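Predicted ATPase of the ABC class (PDB 5D6A) binds the ATP analogue AMP-PNP and probably hydrolyses ATP as an ABC-class ATPase, though its cellular role is not established. Local coordinates at residues A[276-281]-A[294-299]; A[356-361]-A[401-406]; A[64-69]-A[146-151]. One frame throughout, in Å; residues are numbered along the deposited sequence.

Contact 1. Residues A[276-281]-A[294-299]; sequences NAIERS and IVTDGS
The helix that follows the probable P-loop (Walker A motif), helix 271-280, packs its last turn on edge strand 294-296 of a small antiparallel sheet, with Ile278 and Ser281 meeting Thr296 and Ile294. Ala277, one residue before Ile278, has its side chain about 9 Å from the bound AMP-PNP, so the contact lies close to the nucleotide site. Ile278 and Thr296 are laid across each other at about a right angle. Chi1 of -57° turns the Thr296 methyl away from its own backbone N and onto the helix, where CG2 lies 3.7 Å from Ile278 CG2. The same rotation puts Thr296 OG1 3.0 Å from Ile278 O near the C-terminal end of the helix. That hydroxyl has Ser208 OG as its hydrogen-bond partner. Just past the helix, Ser281 O receives a weak bond from Thr296 N (3.5 Å, 130°) and a further one from Arg198 NH2. The apolar part is modest: Ser281 CB rests 3.7 Å from Ile294 CG2, and Ala277 CB reaches Ile294 CD1 at 4.2 Å. Beyond the strand the chain folds into an Asx turn, in which Asp297 OD1 takes both the backbone N of Ser299, at 2.9 Å, and its OG. Both donors approach from the same face of the carboxylate, well above its plane, which should fix the rotation of the Asp297 side chain. Strand 294-296 is bonded along its other edge to strand 206-211, pairing Val295 with Phe209 and Asp297 with Val207. The side chain of Val295 turns away from helix 271-280 and is packed against Leu197 and Arg198 of helix 181-199, which places the strand between these two helices.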
# COMPACT_ATOMS: atom_id res chain seq x y z
N ASN A 276 6.29 8.44 -15.32
CA ASN A 276 4.94 8.23 -14.81
C ASN A 276 3.89 8.50 -15.88
O ASN A 276 2.91 7.76 -15.99
CB ASN A 276 4.67 9.10 -13.58
CG ASN A 276 5.44 8.65 -12.36
OD1 ASN A 276 5.88 7.50 -12.27
ND2 ASN A 276 5.59 9.54 -11.39
N ALA A 277 4.11 9.55 -16.67
CA ALA A 277 3.19 9.90 -17.74
C ALA A 277 3.21 8.81 -18.81
O ALA A 277 2.17 8.47 -19.38
CB ALA A 277 3.56 11.24 -18.34
N ILE A 278 4.39 8.27 -19.08
CA ILE A 278 4.55 7.21 -20.07
C ILE A 278 3.86 5.93 -19.60
O ILE A 278 3.09 5.34 -20.35
CB ILE A 278 6.04 6.94 -20.38
CG1 ILE A 278 6.66 8.16 -21.07
CG2 ILE A 278 6.19 5.73 -21.30
CD1 ILE A 278 8.15 8.06 -21.30
N GLU A 279 4.12 5.52 -18.35
CA GLU A 279 3.53 4.28 -17.82
C GLU A 279 2.01 4.35 -17.81
O GLU A 279 1.35 3.33 -18.01
CB GLU A 279 4.03 3.97 -16.40
CG GLU A 279 3.31 4.73 -15.30
CD GLU A 279 3.84 4.45 -13.91
OE1 GLU A 279 5.06 4.24 -13.77
OE2 GLU A 279 3.04 4.48 -12.95
N ARG A 280 1.47 5.54 -17.58
CA ARG A 280 0.02 5.72 -17.54
C ARG A 280 -0.60 5.96 -18.91
O ARG A 280 -1.81 5.82 -19.08
CB ARG A 280 -0.39 6.82 -16.56
CG ARG A 280 -0.14 6.41 -15.12
CD ARG A 280 -1.07 7.10 -14.15
NE ARG A 280 -1.23 6.27 -12.96
CZ ARG A 280 -2.01 5.19 -12.90
NH1 ARG A 280 -2.69 4.78 -13.97
NH2 ARG A 280 -2.09 4.49 -11.77
N SER A 281 0.23 6.31 -19.89
CA SER A 281 -0.26 6.52 -21.25
C SER A 281 -0.68 5.22 -21.93
O SER A 281 -1.03 5.23 -23.11
CB SER A 281 0.77 7.28 -22.08
OG SER A 281 0.95 8.58 -21.55
N ILE A 294 -0.56 11.76 -25.25
CA ILE A 294 0.61 10.95 -24.96
C ILE A 294 0.16 9.50 -25.11
O ILE A 294 -0.83 9.10 -24.51
CB ILE A 294 1.15 11.16 -23.53
CG1 ILE A 294 1.38 12.64 -23.24
CG2 ILE A 294 2.45 10.38 -23.35
CD1 ILE A 294 1.91 12.92 -21.85
N VAL A 295 0.88 8.74 -25.92
CA VAL A 295 0.56 7.33 -26.12
C VAL A 295 1.79 6.46 -25.88
O VAL A 295 2.92 6.90 -26.07
CB VAL A 295 0.00 7.05 -27.54
CG1 VAL A 295 -1.36 7.70 -27.71
CG2 VAL A 295 0.97 7.53 -28.61
N THR A 296 1.55 5.23 -25.45
CA THR A 296 2.63 4.29 -25.16
C THR A 296 2.17 2.87 -25.50
O THR A 296 0.98 2.57 -25.50
CB THR A 296 3.03 4.35 -23.67
OG1 THR A 296 3.40 5.68 -23.32
CG2 THR A 296 4.19 3.41 -23.38
N ASP A 297 3.14 2.02 -25.81
CA ASP A 297 2.87 0.63 -26.11
C ASP A 297 1.89 0.10 -25.05
O ASP A 297 2.16 0.19 -23.86
CB ASP A 297 4.19 -0.14 -26.07
CG ASP A 297 4.04 -1.60 -26.40
OD1 ASP A 297 2.91 -2.15 -26.30
OD2 ASP A 297 5.06 -2.21 -26.75
N GLY A 298 0.77 -0.44 -25.51
CA GLY A 298 -0.28 -0.95 -24.62
C GLY A 298 0.15 -2.04 -23.65
O GLY A 298 -0.45 -2.18 -22.58
N SER A 299 1.18 -2.80 -24.02
CA SER A 299 1.67 -3.90 -23.18
C SER A 299 2.81 -3.50 -22.23
O SER A 299 3.30 -4.34 -21.47
CB SER A 299 2.14 -5.04 -24.07
OG SER A 299 3.19 -4.62 -24.93

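Contact 2. Residues A[356-361]-A[401-406]; sequences STLLID and LEISTI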
# COMPACT_ATOMS: atom_id res chain seq x y z
N SER A 356 6.09 -5.87 -24.75
CA SER A 356 7.04 -5.31 -25.73
C SER A 356 7.90 -4.22 -25.13
O SER A 356 8.94 -3.85 -25.68
CB SER A 356 6.28 -4.73 -26.92
OG SER A 356 5.46 -5.69 -27.55
N THR A 357 7.47 -3.68 -23.99
CA THR A 357 8.21 -2.61 -23.36
C THR A 357 8.24 -2.78 -21.85
O THR A 357 7.24 -3.18 -21.24
CB THR A 357 7.60 -1.24 -23.71
OG1 THR A 357 7.55 -1.10 -25.14
CG2 THR A 357 8.41 -0.10 -23.11
N LEU A 358 9.39 -2.49 -21.26
CA LEU A 358 9.59 -2.61 -19.82
C LEU A 358 9.99 -1.26 -19.27
O LEU A 358 10.90 -0.62 -19.80
CB LEU A 358 10.67 -3.64 -19.52
CG LEU A 358 10.39 -5.06 -20.03
CD1 LEU A 358 11.63 -5.92 -19.89
CD2 LEU A 358 9.21 -5.67 -19.30
N LEU A 359 9.32 -0.83 -18.21
CA LEU A 359 9.61 0.46 -17.59
C LEU A 359 10.27 0.21 -16.24
O LEU A 359 9.79 -0.59 -15.45
CB LEU A 359 8.32 1.26 -17.42
CG LEU A 359 7.47 1.38 -18.69
CD1 LEU A 359 6.19 2.15 -18.41
CD2 LEU A 359 8.26 2.05 -19.82
N ILE A 360 11.39 0.88 -15.99
CA ILE A 360 12.13 0.70 -14.74
C ILE A 360 12.58 2.04 -14.17
O ILE A 360 12.98 2.93 -14.91
CB ILE A 360 13.38 -0.19 -14.95
CG1 ILE A 360 12.95 -1.58 -15.42
CG2 ILE A 360 14.19 -0.28 -13.67
CD1 ILE A 360 14.10 -2.52 -15.71
N ASP A 361 12.50 2.16 -12.85
CA ASP A 361 12.92 3.37 -12.15
C ASP A 361 13.93 2.97 -11.09
O ASP A 361 13.60 2.28 -10.13
CB ASP A 361 11.71 4.08 -11.52
CG ASP A 361 12.07 5.42 -10.90
OD1 ASP A 361 13.26 5.69 -10.67
OD2 ASP A 361 11.14 6.22 -10.64
N LEU A 401 14.79 -10.46 -28.56
CA LEU A 401 13.34 -10.48 -28.39
C LEU A 401 12.65 -9.20 -28.85
O LEU A 401 11.43 -9.10 -28.81
CB LEU A 401 13.00 -10.75 -26.92
CG LEU A 401 13.64 -12.01 -26.33
CD1 LEU A 401 13.29 -12.14 -24.85
CD2 LEU A 401 13.22 -13.25 -27.10
N GLU A 402 13.43 -8.22 -29.30
CA GLU A 402 12.88 -6.94 -29.76
C GLU A 402 12.03 -6.27 -28.68
O GLU A 402 11.00 -5.65 -28.97
CB GLU A 402 12.10 -7.11 -31.07
CG GLU A 402 12.97 -7.63 -32.21
CD GLU A 402 12.22 -7.74 -33.54
OE1 GLU A 402 11.00 -7.49 -33.57
OE2 GLU A 402 12.87 -8.09 -34.55
N ILE A 403 12.47 -6.39 -27.42
CA ILE A 403 11.77 -5.78 -26.29
C ILE A 403 12.47 -4.49 -25.88
O ILE A 403 13.65 -4.50 -25.51
CB ILE A 403 11.72 -6.74 -25.08
CG1 ILE A 403 10.90 -7.98 -25.43
CG2 ILE A 403 11.12 -6.03 -23.87
CD1 ILE A 403 10.85 -9.02 -24.32
N SER A 404 11.74 -3.38 -25.95
CA SER A 404 12.29 -2.08 -25.58
C SER A 404 12.25 -1.85 -24.07
O SER A 404 11.46 -2.48 -23.36
CB SER A 404 11.54 -0.96 -26.30
OG SER A 404 11.66 -1.11 -27.71
N THR A 405 13.11 -0.96 -23.59
CA THR A 405 13.18 -0.66 -22.17
C THR A 405 13.50 0.81 -21.94
O THR A 405 14.41 1.37 -22.55
CB THR A 405 14.27 -1.51 -21.47
OG1 THR A 405 13.98 -2.90 -21.66
CG2 THR A 405 14.32 -1.21 -19.98
N ILE A 406 12.74 1.44 -21.05
CA ILE A 406 12.94 2.84 -20.70
C ILE A 406 13.30 2.85 -19.21
O ILE A 406 12.55 2.32 -18.39
CB ILE A 406 11.69 3.68 -20.97
CG1 ILE A 406 11.19 3.42 -22.40
CG2 ILE A 406 11.98 5.16 -20.76
CD1 ILE A 406 9.93 4.18 -22.76
O HOH W 1 9.58 -3.01 -28.45
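Leu358 and Thr405 pair at the middle of two parallel neighbours, strands 357-361 and 404-408, in the nucleotide-binding core sheet. Between them the chain makes a beta-alpha-beta crossover that includes helix 390-401. The first strand is probably the Walker B strand, since it ends at Asp361, which touches the bound AMP-PNP and accepts a hydrogen bond from Ser272 OG.

Backbone bonds carry the pairing. Ser404 N to Ser356 O, Leu358 N to Ser404 O, Ile406 N to Leu358 O and Ile360 N to Ile406 O all measure 2.9 to 3.0 Å. The same carbonyls also collect CA-H...O contacts: Ser404 O is 3.3 Å from Thr357 CA, and Leu358 O is 3.3 Å from Thr405 CA. The short strand axes stay 4.6 Å apart at closest, and their directions differ by 19°.

Side chains pack over both faces. On the face of Leu358 and Thr405, Leu358 CD1 meets Ile403 CG2 at 4.0 Å, with Leu397 of helix 390-401 and Leu347 of helix 339-352 covering Leu358. On the face of Leu359 and Ile406, the two side chains run side by side in the same direction, Leu359 CD2 lying 4.0 Å from Ile406 CB; Val207 of strand 206-211 packs on Ile406.

At the start of the pair, where the chain leaves the helix at Glu402, a water joins the segments. It donates to Ser356 O and to Glu402 O and accepts from Ser404 OG at 2.9 Å, while that same OG also receives the amide of Gly259.

Contact 3. Residues A[64-69]-A[146-151]; sequences SDPYAS and LPAEGR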
# COMPACT_ATOMS: atom_id res chain seq x y z
N SER A 64 -29.46 -5.98 0.93
CA SER A 64 -30.17 -6.47 2.11
C SER A 64 -30.09 -5.49 3.28
O SER A 64 -30.65 -5.74 4.34
CB SER A 64 -29.58 -7.82 2.55
OG SER A 64 -28.22 -7.68 2.91
N ASP A 65 -29.40 -4.37 3.07
CA ASP A 65 -29.20 -3.39 4.12
C ASP A 65 -28.91 -2.01 3.52
O ASP A 65 -28.08 -1.90 2.62
CB ASP A 65 -28.02 -3.84 4.99
CG ASP A 65 -27.69 -2.87 6.12
OD1 ASP A 65 -28.63 -2.27 6.70
OD2 ASP A 65 -26.49 -2.73 6.44
N PRO A 66 -29.61 -0.96 4.01
CA PRO A 66 -29.34 0.39 3.51
C PRO A 66 -27.85 0.76 3.57
O PRO A 66 -27.36 1.48 2.71
CB PRO A 66 -30.13 1.28 4.47
CG PRO A 66 -31.26 0.44 4.92
CD PRO A 66 -30.80 -1.00 4.87
N TYR A 67 -27.16 0.24 4.58
CA TYR A 67 -25.73 0.52 4.77
C TYR A 67 -24.80 -0.49 4.06
O TYR A 67 -23.59 -0.49 4.30
CB TYR A 67 -25.38 0.60 6.26
CG TYR A 67 -26.08 1.73 6.99
CD1 TYR A 67 -25.59 3.03 6.91
CD2 TYR A 67 -27.22 1.50 7.76
CE1 TYR A 67 -26.22 4.07 7.57
CE2 TYR A 67 -27.85 2.53 8.43
CZ TYR A 67 -27.35 3.82 8.33
OH TYR A 67 -27.98 4.85 8.99
N ALA A 68 -25.36 -1.34 3.20
CA ALA A 68 -24.55 -2.30 2.44
C ALA A 68 -24.41 -1.76 1.02
O ALA A 68 -24.97 -0.71 0.71
CB ALA A 68 -25.22 -3.66 2.43
N SER A 69 -23.66 -2.46 0.18
CA SER A 69 -23.48 -2.02 -1.21
C SER A 69 -24.83 -1.78 -1.87
O SER A 69 -25.73 -2.62 -1.75
CB SER A 69 -22.67 -3.04 -2.01
OG SER A 69 -21.36 -3.17 -1.48
N LEU A 146 -31.37 2.21 -2.13
CA LEU A 146 -32.77 2.24 -1.71
C LEU A 146 -32.93 2.81 -0.29
O LEU A 146 -32.28 2.33 0.64
CB LEU A 146 -33.38 0.84 -1.81
CG LEU A 146 -33.34 0.21 -3.21
CD1 LEU A 146 -33.84 -1.23 -3.17
CD2 LEU A 146 -34.15 1.03 -4.21
N PRO A 147 -33.81 3.82 -0.13
CA PRO A 147 -34.02 4.50 1.15
C PRO A 147 -34.94 3.79 2.13
O PRO A 147 -35.69 2.88 1.76
CB PRO A 147 -34.64 5.82 0.73
CG PRO A 147 -35.46 5.46 -0.46
CD PRO A 147 -34.71 4.36 -1.17
N ALA A 148 -34.89 4.25 3.38
CA ALA A 148 -35.70 3.70 4.46
C ALA A 148 -35.50 4.54 5.72
O ALA A 148 -34.50 5.25 5.83
CB ALA A 148 -35.32 2.25 4.72
N GLU A 149 -36.45 4.44 6.65
CA GLU A 149 -36.35 5.18 7.92
C GLU A 149 -35.69 4.29 8.97
O GLU A 149 -36.30 3.91 9.97
CB GLU A 149 -37.74 5.67 8.38
CG GLU A 149 -38.80 4.58 8.53
CD GLU A 149 -40.13 5.09 9.05
OE1 GLU A 149 -40.28 6.32 9.22
OE2 GLU A 149 -41.03 4.26 9.30
N GLY A 150 -34.42 3.98 8.73
CA GLY A 150 -33.66 3.10 9.61
C GLY A 150 -33.72 1.70 9.03
O GLY A 150 -32.69 1.10 8.72
N ARG A 151 -34.94 1.19 8.89
CA ARG A 151 -35.16 -0.14 8.31
C ARG A 151 -36.51 -0.23 7.60
O ARG A 151 -36.67 -1.02 6.66
CB ARG A 151 -35.09 -1.21 9.41
CG ARG A 151 -34.90 -2.63 8.91
CD ARG A 151 -33.49 -2.83 8.36
NE ARG A 151 -33.19 -4.24 8.09
CZ ARG A 151 -32.01 -4.69 7.68
NH1 ARG A 151 -31.84 -6.00 7.47
NH2 ARG A 151 -30.99 -3.86 7.48
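Asp65 holds its carboxylate away from its own backbone N (chi1 178°), and Arg151 bends at chi2 (71°) before running on extended, which brings the charged ends together where the two side chains cross at about a right angle. One oxygen and one nitrogen make the salt bridge: Asp65 OD1 to Arg151 NH2, 3.0 Å. The carboxylate comes in at the guanidinium edge, but the two planes are turned 46° apart, not coplanar as in a bidentate pair. Pro66 fills the angle beside the bridge, its CD 3.9 Å from Arg151 NH2, while its CG looks across to Ala148 CB at 4.4 Å. Asp65 also begins a type I turn, closed by Ala68 N on Asp65 O at 2.8 Å, so the acid opens a turn within the loop joining the paired antiparallel strands 56-61 and 71-78. Tyr40 packs on both Pro66 and Ala148. This is a surface contact of the N-terminal region at the subunit interface: Asp65 touches Tyr67 of the second subunit, and Arg151 packs on Arg151 of the second subunit. The single-contact salt bridge thus pairs the Arg151 charge with Asp65 beside that interface, and probably offsets part of it there.

Contact 3 closes first along the chain, in the N-terminal region, and contacts 1 and 2 follow in series within the P-loop domain. Contacts 1 and 2 have centres 12 Å apart and touch directly: Asp297 OD2 is a probable hydrogen-bond partner of Thr357 OG1, and Glu279 lies against Leu359. Helix 271-280 touches both strand 294-296 and, through Glu279, strand 357-361, so the two sheets and the helix meet near the AMP-PNP site. The centre of contact 3 is 42 Å from that of contact 1 and 50 Å from that of contact 2, where Asp65, Tyr67 and Arg151 pack on the second subunit, far from these nucleotide-site elements.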